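Local structure of YqgE/AlgH family protein (Corynebacterium diphtheriae NCTC 13129, 2GS5) at residues V20-P25 and G175-R180; V36-E41 and N111-V116; V91-Q96 and D164-G169. The protein is of unknown function but belongs to the UPF0301 (YqgE/AlgH) family and folds as a mixed beta-sheet with short helices. All blocks are in the same frame, centred on the assembly; numbering follows the deposited sequence.

How the interactions relate
Read together, the three contacts illustrate how one mixed sheet can carry separate but connected patches of packing. Interaction 1 sets a helix on strand 19-23. That strand is joined to the first strand of interaction 2 by the backbone bond Leu21 N to Ile37 O (2.8 Å), although the two contact centres are about 16 Å apart. Interactions 2 and 3 lie closer, about 10 Å between centres, and share neighbouring antiparallel strands through the bond from Gly92 N to Val114 O (2.8 Å). Interaction 3 reaches back to interaction 1, about 17 Å between centres, through the salt bridge Arg180 NH2 to Asp164 OD2 (2.9 Å).

Interaction 1: residues V20-P25 and G175-R180; sequences VLVAAP and GDVMRR
Behind the meeting of Val22 with Val177 and Met178, two guanidiniums flank the contact. That of Arg179 has Gly175 O over the centre of one face, 3.3 Å above the plane. At its edge, and in its plane, lies Asp176 OD1, reached by Arg179 NH1 at 2.8 Å in a salt bridge, a nearly straight bond (N-H...O 163°) that meets the oxygen nearly along its C-O axis. NH1 also bonds Thr190 O, and Phe191 adds a cation-pi contact, which together probably hold the group in place. The guanidinium of Arg180 has Val177 CA on one face, offset toward its rim, while its NH2 pairs with Asp164.

The contact itself is wholly apolar. Val22 divides its two methyls between neighbouring helix residues. Its chi1 of -177° turns CG1 to the selenium of the selenomethionine Met178, SE, at 3.7 Å, while CG2, beside the backbone N, meets Val177 CG1 at 3.6 Å, the two valines sliding past each other in opposite directions. Met178 is bent at both chi2 and chi3, which folds the chain back so that SE, and not the terminal methyl, does the touching. Val20 adds a looser contact, its CG2 lying 4.3 Å from Val177 CG1.

The helix thus lies across the strand: the axes of strand 20-23 and helix 175-179 come within 9.5 Å, at 105° to each other. Val36 of the neighbouring strand 36-42 also packs on Val177, Trp174 of the same helix lies against Val22 and bonds Ala23 O, and strand 155-159 pairs with strand 19-23 along its other edge.

Interaction 2: residues V36-E41 and N111-V116; sequences VILIIE and NRLVMV
Leu38 and Leu113 touch through a single methyl each, CD1 to CD1 at 4.2 Å, with the side chains crossing at a slant. They arrive with different conformations. Leu38 extends CG away from its backbone N, on the far side of CB, and a chi2 of 66° then swings its CD1 to the other strand; Leu113 carries CG beside the backbone N and reaches out with an extended chi2.

The second pair is set at about a right angle. Ile40 places CG1 between its backbone N and carbonyl carbon, the less common choice (chi1 63°), and offers CB and CD1 to the selenium of the selenomethionine Met115, with CB to SE 4.0 Å and CD1 to SE 4.2 Å. Met115 starts from a chi1 displaced from the usual staggered positions (-91°), runs extended through chi2 and bends at chi3, which brings CE to 3.8 Å from Ile40 O, a van der Waals contact.

The two strands belong to the same mixed sheet but are not paired in it; their side chains meet. Ala160 touches both Leu38 and Leu113, and Leu109 touches Leu38. At Ile40 and Glu41, which both face Phe48 of the adjacent strand 47-51, strand 36-42 forms a classic beta bulge.

Interaction 3: residues V91-Q96 and D164-G169; sequences VGVTAQ and DVTAPG
A short, weakly bonded helix, about 162-166, packs here on strand 87-94, with Val165 and Thr166 meeting Val91 and Val93. Val91 and Val93 point the same way because strand residues alternate, and Gly92 separates the two valines.

Val91 and Val165 are the heavier pair, crossing at about a right angle. Val91 CG1 rests against both methyls of Val165, 4.0 Å from CG1 and 4.1 Å from CG2. Both residues carry CG1 on the far side of CB from their backbone N, and Val165 CG1 also comes within 3.7 Å of Val91 O, so the helix residue touches backbone as well as side chain. Val165 leans in addition on Leu113 of the next strand and on Arg133 of strand 129-141.

One residue further on, Thr166 makes a lighter contact: its CG2 stands 3.9 Å from Val93 CG2, again at nearly a right angle. Its hydroxyl occupies the slot between the backbone N and the carbonyl carbon (chi1 60°), where OG1 hydrogen-bonds Pro162 O of its own helix. That conformation keeps the polar atom on the helix and gives the methyl to the strand.

The chemistry is therefore dispersion packing of methyl on methyl, joined by the one approach of a methyl to a backbone carbonyl, Val165 CG1 to Val91 O. The polar group nearest the seam, the hydroxyl of Thr166, is already satisfied by Pro162 O and asks nothing of the strand. This implies that, between the two segments, helix and strand are held by the fit of their methyl surfaces across a mostly buried seam, with no directional polar bond between them to fix their setting.

Interaction 1: residues V20-P25 and G175-R180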
loop_
_atom_site.group_PDB
_atom_site.type_symbol
_atom_site.label_atom_id
_atom_site.label_comp_id
_atom_site.label_asym_id
_atom_site.label_seq_id
_atom_site.Cartn_x
_atom_site.Cartn_y
_atom_site.Cartn_z
ATOM N N VAL A 20 5.051 -2.354 3.626
ATOM C CA VAL A 20 3.786 -1.929 4.221
ATOM C C VAL A 20 3.943 -1.721 5.722
ATOM O O VAL A 20 4.725 -2.398 6.383
ATOM C CB VAL A 20 2.629 -2.906 3.962
ATOM C CG1 VAL A 20 2.171 -2.792 2.507
ATOM C CG2 VAL A 20 3.018 -4.334 4.285
ATOM N N LEU A 21 3.208 -0.735 6.220
ATOM C CA LEU A 21 3.066 -0.449 7.632
ATOM C C LEU A 21 1.747 -1.069 8.054
ATOM O O LEU A 21 0.683 -0.642 7.595
ATOM C CB LEU A 21 3.030 1.053 7.880
ATOM C CG LEU A 21 4.243 1.844 7.393
ATOM C CD1 LEU A 21 4.009 3.358 7.463
ATOM C CD2 LEU A 21 5.471 1.432 8.188
ATOM N N VAL A 22 1.819 -2.080 8.917
ATOM C CA VAL A 22 0.628 -2.806 9.339
ATOM C C VAL A 22 0.177 -2.240 10.675
ATOM O O VAL A 22 0.936 -2.264 11.638
ATOM C CB VAL A 22 0.918 -4.301 9.493
ATOM C CG1 VAL A 22 -0.357 -5.049 9.869
ATOM C CG2 VAL A 22 1.547 -4.859 8.213
ATOM N N ALA A 23 -1.046 -1.710 10.729
ATOM C CA ALA A 23 -1.559 -1.090 11.959
ATOM C C ALA A 23 -1.606 -2.084 13.128
ATOM O O ALA A 23 -2.051 -3.230 12.978
ATOM C CB ALA A 23 -2.945 -0.495 11.735
ATOM N N ALA A 24 -1.155 -1.652 14.296
ATOM C CA ALA A 24 -1.340 -2.426 15.521
ATOM C C ALA A 24 -2.825 -2.701 15.725
ATOM O O ALA A 24 -3.651 -1.840 15.450
ATOM C CB ALA A 24 -0.781 -1.660 16.713
ATOM N N PRO A 25 -3.169 -3.914 16.208
ATOM C CA PRO A 25 -4.562 -4.222 16.519
ATOM C C PRO A 25 -5.269 -3.153 17.355
ATOM O O PRO A 25 -6.459 -2.890 17.144
ATOM C CB PRO A 25 -4.453 -5.529 17.304
ATOM C CG PRO A 25 -3.257 -6.185 16.744
ATOM C CD PRO A 25 -2.291 -5.082 16.414
ATOM N N GLY A 175 -5.886 -8.573 7.696
ATOM C CA GLY A 175 -5.808 -9.962 8.131
ATOM C C GLY A 175 -4.855 -10.813 7.307
ATOM O O GLY A 175 -4.073 -11.591 7.861
ATOM N N ASP A 176 -4.912 -10.665 5.984
ATOM C CA ASP A 176 -4.061 -11.452 5.102
ATOM C C ASP A 176 -2.587 -11.110 5.319
ATOM O O ASP A 176 -1.736 -11.992 5.358
ATOM C CB ASP A 176 -4.425 -11.221 3.630
ATOM C CG ASP A 176 -5.774 -11.813 3.246
ATOM O OD1 ASP A 176 -6.455 -12.420 4.098
ATOM O OD2 ASP A 176 -6.151 -11.673 2.059
ATOM N N VAL A 177 -2.279 -9.830 5.493
ATOM C CA VAL A 177 -0.879 -9.441 5.718
ATOM C C VAL A 177 -0.394 -9.973 7.068
ATOM O O VAL A 177 0.722 -10.471 7.167
ATOM C CB VAL A 177 -0.659 -7.914 5.624
ATOM C CG1 VAL A 177 0.790 -7.570 5.946
ATOM C CG2 VAL A 177 -1.041 -7.416 4.231
HETATM N N MSE A 178 -1.236 -9.900 8.101
HETATM C CA MSE A 178 -0.873 -10.414 9.422
HETATM C C MSE A 178 -0.554 -11.909 9.374
HETATM O O MSE A 178 0.360 -12.380 10.045
HETATM C CB MSE A 178 -2.005 -10.143 10.429
HETATM C CG MSE A 178 -2.142 -8.680 10.837
HETATM SE SE MSE A 178 -0.695 -8.068 12.005
HETATM C CE MSE A 178 -1.292 -8.903 13.662
ATOM N N ARG A 179 -1.298 -12.649 8.565
ATOM C CA ARG A 179 -1.059 -14.093 8.422
ATOM C C ARG A 179 0.287 -14.483 7.785
ATOM O O ARG A 179 0.743 -15.622 7.973
ATOM C CB ARG A 179 -2.194 -14.745 7.647
ATOM C CG ARG A 179 -3.372 -15.094 8.519
ATOM C CD ARG A 179 -4.467 -15.748 7.691
ATOM N NE ARG A 179 -5.280 -14.772 6.963
ATOM C CZ ARG A 179 -6.241 -14.034 7.522
ATOM N NH1 ARG A 179 -6.942 -13.195 6.780
ATOM N NH2 ARG A 179 -6.504 -14.130 8.815
ATOM N N ARG A 180 0.910 -13.564 7.046
ATOM C CA ARG A 180 2.234 -13.798 6.451
ATOM C C ARG A 180 3.400 -13.549 7.397
ATOM O O ARG A 180 4.541 -13.871 7.063
ATOM C CB ARG A 180 2.471 -12.863 5.259
ATOM C CG ARG A 180 1.556 -13.017 4.090
ATOM C CD ARG A 180 2.235 -12.480 2.836
ATOM N NE ARG A 180 2.606 -11.055 2.907
ATOM C CZ ARG A 180 1.823 -10.045 2.515
ATOM N NH1 ARG A 180 0.603 -10.271 2.045
ATOM N NH2 ARG A 180 2.265 -8.796 2.592
#

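Interaction 2: residues V36-E41 and N111-V116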
loop_
_atom_site.group_PDB
_atom_site.type_symbol
_atom_site.label_atom_id
_atom_site.label_comp_id
_atom_site.label_asym_id
_atom_site.label_seq_id
_atom_site.Cartn_x
_atom_site.Cartn_y
_atom_site.Cartn_z
ATOM N N VAL A 36 -3.183 -0.933 6.206
ATOM C CA VAL A 36 -1.965 -1.528 5.672
ATOM C C VAL A 36 -1.418 -0.512 4.692
ATOM O O VAL A 36 -1.904 -0.415 3.561
ATOM C CB VAL A 36 -2.239 -2.852 4.939
ATOM C CG1 VAL A 36 -0.961 -3.415 4.327
ATOM C CG2 VAL A 36 -2.893 -3.860 5.888
ATOM N N ILE A 37 -0.435 0.267 5.137
ATOM C CA ILE A 37 -0.021 1.434 4.365
ATOM C C ILE A 37 1.239 1.137 3.577
ATOM O O ILE A 37 2.300 0.947 4.146
ATOM C CB ILE A 37 0.154 2.668 5.262
ATOM C CG1 ILE A 37 -1.189 2.987 5.946
ATOM C CG2 ILE A 37 0.630 3.881 4.429
ATOM C CD1 ILE A 37 -1.110 4.027 6.993
ATOM N N LEU A 38 1.092 1.082 2.256
ATOM C CA LEU A 38 2.221 0.890 1.352
ATOM C C LEU A 38 3.032 2.170 1.258
ATOM O O LEU A 38 2.512 3.210 0.856
ATOM C CB LEU A 38 1.721 0.512 -0.036
ATOM C CG LEU A 38 2.759 0.346 -1.138
ATOM C CD1 LEU A 38 3.662 -0.838 -0.861
ATOM C CD2 LEU A 38 2.077 0.205 -2.496
ATOM N N ILE A 39 4.305 2.086 1.623
ATOM C CA ILE A 39 5.215 3.224 1.507
ATOM C C ILE A 39 5.562 3.429 0.037
ATOM O O ILE A 39 6.059 2.513 -0.629
ATOM C CB ILE A 39 6.494 3.024 2.357
ATOM C CG1 ILE A 39 6.117 2.908 3.837
ATOM C CG2 ILE A 39 7.503 4.156 2.114
ATOM C CD1 ILE A 39 7.268 2.499 4.730
ATOM N N ILE A 40 5.259 4.624 -0.473
ATOM C CA ILE A 40 5.496 4.955 -1.890
ATOM C C ILE A 40 6.624 5.969 -2.090
ATOM O O ILE A 40 7.080 6.185 -3.221
ATOM C CB ILE A 40 4.193 5.472 -2.562
ATOM C CG1 ILE A 40 3.698 6.777 -1.918
ATOM C CG2 ILE A 40 3.111 4.393 -2.504
ATOM C CD1 ILE A 40 2.421 7.312 -2.550
ATOM N N GLU A 41 7.053 6.603 -1.012
ATOM C CA GLU A 41 8.167 7.550 -1.052
ATOM C C GLU A 41 8.719 7.688 0.358
ATOM O O GLU A 41 7.969 7.873 1.307
ATOM C CB GLU A 41 7.698 8.906 -1.571
ATOM C CG GLU A 41 8.730 10.022 -1.495
ATOM C CD GLU A 41 9.715 10.041 -2.655
ATOM O OE1 GLU A 41 9.590 9.224 -3.595
ATOM O OE2 GLU A 41 10.617 10.886 -2.607
ATOM N N ASN A 111 10.644 -4.768 -5.821
ATOM C CA ASN A 111 10.223 -5.959 -6.550
ATOM C C ASN A 111 9.389 -5.562 -7.778
ATOM O O ASN A 111 9.875 -4.793 -8.595
ATOM C CB ASN A 111 9.513 -6.927 -5.603
ATOM C CG ASN A 111 10.387 -7.333 -4.422
ATOM O OD1 ASN A 111 11.572 -7.625 -4.588
ATOM N ND2 ASN A 111 9.805 -7.346 -3.226
ATOM N N ARG A 112 8.157 -6.058 -7.905
ATOM C CA ARG A 112 7.313 -5.747 -9.068
ATOM C C ARG A 112 6.363 -4.574 -8.839
ATOM O O ARG A 112 5.605 -4.199 -9.731
ATOM C CB ARG A 112 6.515 -6.977 -9.500
ATOM C CG ARG A 112 7.355 -8.059 -10.119
ATOM C CD ARG A 112 6.509 -9.135 -10.769
ATOM N NE ARG A 112 7.348 -10.018 -11.578
ATOM C CZ ARG A 112 7.752 -9.752 -12.821
ATOM N NH1 ARG A 112 7.383 -8.646 -13.438
ATOM N NH2 ARG A 112 8.539 -10.600 -13.461
ATOM N N LEU A 113 6.405 -3.977 -7.654
ATOM C CA LEU A 113 5.495 -2.890 -7.349
ATOM C C LEU A 113 6.043 -1.598 -7.914
ATOM O O LEU A 113 7.219 -1.295 -7.744
ATOM C CB LEU A 113 5.297 -2.765 -5.840
ATOM C CG LEU A 113 4.723 -4.005 -5.169
ATOM C CD1 LEU A 113 4.561 -3.766 -3.670
ATOM C CD2 LEU A 113 3.400 -4.407 -5.795
ATOM N N VAL A 114 5.177 -0.838 -8.578
ATOM C CA VAL A 114 5.550 0.421 -9.188
ATOM C C VAL A 114 4.484 1.477 -8.949
ATOM O O VAL A 114 3.317 1.158 -8.764
ATOM C CB VAL A 114 5.722 0.287 -10.730
ATOM C CG1 VAL A 114 6.977 -0.495 -11.066
ATOM C CG2 VAL A 114 4.472 -0.341 -11.372
HETATM N N MSE A 115 4.904 2.737 -8.925
HETATM C CA MSE A 115 3.962 3.847 -9.042
HETATM C C MSE A 115 3.801 4.167 -10.532
HETATM O O MSE A 115 4.793 4.350 -11.240
HETATM C CB MSE A 115 4.457 5.068 -8.250
HETATM C CG MSE A 115 3.991 5.158 -6.791
HETATM SE SE MSE A 115 4.255 7.013 -6.275
HETATM C CE MSE A 115 6.131 7.250 -6.786
ATOM N N VAL A 116 2.555 4.223 -11.004
ATOM C CA VAL A 116 2.254 4.480 -12.410
ATOM C C VAL A 116 1.970 5.960 -12.577
ATOM O O VAL A 116 1.139 6.519 -11.861
ATOM C CB VAL A 116 1.015 3.687 -12.873
ATOM C CG1 VAL A 116 0.714 3.956 -14.343
ATOM C CG2 VAL A 116 1.215 2.190 -12.628
#

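Interaction 3: residues V91-Q96 and D164-G169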
loop_
_atom_site.group_PDB
_atom_site.type_symbol
_atom_site.label_atom_id
_atom_site.label_comp_id
_atom_site.label_asym_id
_atom_site.label_seq_id
_atom_site.Cartn_x
_atom_site.Cartn_y
_atom_site.Cartn_z
ATOM N N VAL A 91 -0.860 2.523 -8.239
ATOM C CA VAL A 91 0.146 1.528 -7.901
ATOM C C VAL A 91 -0.084 0.306 -8.793
ATOM O O VAL A 91 -1.189 -0.241 -8.836
ATOM C CB VAL A 91 0.089 1.117 -6.421
ATOM C CG1 VAL A 91 1.195 0.120 -6.116
ATOM C CG2 VAL A 91 0.250 2.340 -5.515
ATOM N N GLY A 92 0.954 -0.110 -9.509
ATOM C CA GLY A 92 0.874 -1.251 -10.400
ATOM C C GLY A 92 1.779 -2.389 -9.985
ATOM O O GLY A 92 2.668 -2.233 -9.144
ATOM N N VAL A 93 1.522 -3.540 -10.597
ATOM C CA VAL A 93 2.378 -4.708 -10.531
ATOM C C VAL A 93 2.932 -4.908 -11.944
ATOM O O VAL A 93 2.163 -5.050 -12.892
ATOM C CB VAL A 93 1.581 -5.953 -10.081
ATOM C CG1 VAL A 93 2.462 -7.215 -10.071
ATOM C CG2 VAL A 93 0.903 -5.702 -8.709
ATOM N N THR A 94 4.253 -4.864 -12.103
ATOM C CA THR A 94 4.837 -4.974 -13.443
ATOM C C THR A 94 4.577 -6.351 -14.049
ATOM O O THR A 94 4.580 -7.366 -13.349
ATOM C CB THR A 94 6.360 -4.703 -13.449
ATOM O OG1 THR A 94 7.020 -5.645 -12.603
ATOM C CG2 THR A 94 6.676 -3.281 -12.976
ATOM N N ALA A 95 4.340 -6.352 -15.357
ATOM C CA ALA A 95 4.149 -7.567 -16.124
ATOM C C ALA A 95 5.471 -8.266 -16.382
ATOM O O ALA A 95 6.548 -7.685 -16.254
ATOM C CB ALA A 95 3.469 -7.241 -17.456
ATOM N N GLN A 96 5.391 -9.514 -16.817
ATOM C CA GLN A 96 6.589 -10.226 -17.224
ATOM C C GLN A 96 7.320 -9.392 -18.275
ATOM O O GLN A 96 6.694 -8.796 -19.162
ATOM C CB GLN A 96 6.266 -11.600 -17.811
ATOM C CG GLN A 96 5.474 -12.532 -16.893
ATOM C CD GLN A 96 6.200 -12.936 -15.612
ATOM O OE1 GLN A 96 7.414 -13.174 -15.599
ATOM N NE2 GLN A 96 5.447 -13.053 -14.537
ATOM N N ASP A 164 -1.394 -7.771 -2.347
ATOM C CA ASP A 164 -1.893 -6.735 -1.435
ATOM C C ASP A 164 -2.510 -5.593 -2.224
ATOM O O ASP A 164 -3.417 -4.914 -1.748
ATOM C CB ASP A 164 -0.779 -6.176 -0.553
ATOM C CG ASP A 164 -0.163 -7.214 0.350
ATOM O OD1 ASP A 164 -0.869 -8.179 0.710
ATOM O OD2 ASP A 164 1.033 -7.073 0.673
ATOM N N VAL A 165 -1.969 -5.378 -3.419
ATOM C CA VAL A 165 -2.398 -4.293 -4.295
ATOM C C VAL A 165 -3.545 -4.707 -5.214
ATOM O O VAL A 165 -4.366 -3.866 -5.593
ATOM C CB VAL A 165 -1.208 -3.805 -5.148
ATOM C CG1 VAL A 165 -1.650 -2.712 -6.121
ATOM C CG2 VAL A 165 -0.083 -3.312 -4.234
ATOM N N THR A 166 -3.608 -5.997 -5.558
ATOM C CA THR A 166 -4.573 -6.512 -6.533
ATOM C C THR A 166 -5.657 -7.392 -5.896
ATOM O O THR A 166 -6.449 -8.025 -6.596
ATOM C CB THR A 166 -3.854 -7.298 -7.660
ATOM O OG1 THR A 166 -3.134 -8.402 -7.100
ATOM C CG2 THR A 166 -2.891 -6.393 -8.412
ATOM N N ALA A 167 -5.720 -7.393 -4.566
ATOM C CA ALA A 167 -6.667 -8.226 -3.841
ATOM C C ALA A 167 -8.123 -7.949 -4.230
ATOM O O ALA A 167 -8.515 -6.806 -4.351
ATOM C CB ALA A 167 -6.494 -8.004 -2.359
ATOM N N PRO A 168 -8.930 -9.004 -4.413
ATOM C CA PRO A 168 -10.372 -8.855 -4.583
ATOM C C PRO A 168 -11.017 -8.077 -3.435
ATOM O O PRO A 168 -10.446 -8.012 -2.350
ATOM C CB PRO A 168 -10.870 -10.309 -4.584
ATOM C CG PRO A 168 -9.720 -11.086 -5.040
ATOM C CD PRO A 168 -8.511 -10.412 -4.520
ATOM N N GLY A 169 -12.195 -7.498 -3.657
ATOM C CA GLY A 169 -12.819 -6.651 -2.638
ATOM C C GLY A 169 -13.407 -7.413 -1.459
ATOM O O GLY A 169 -13.798 -6.810 -0.463
#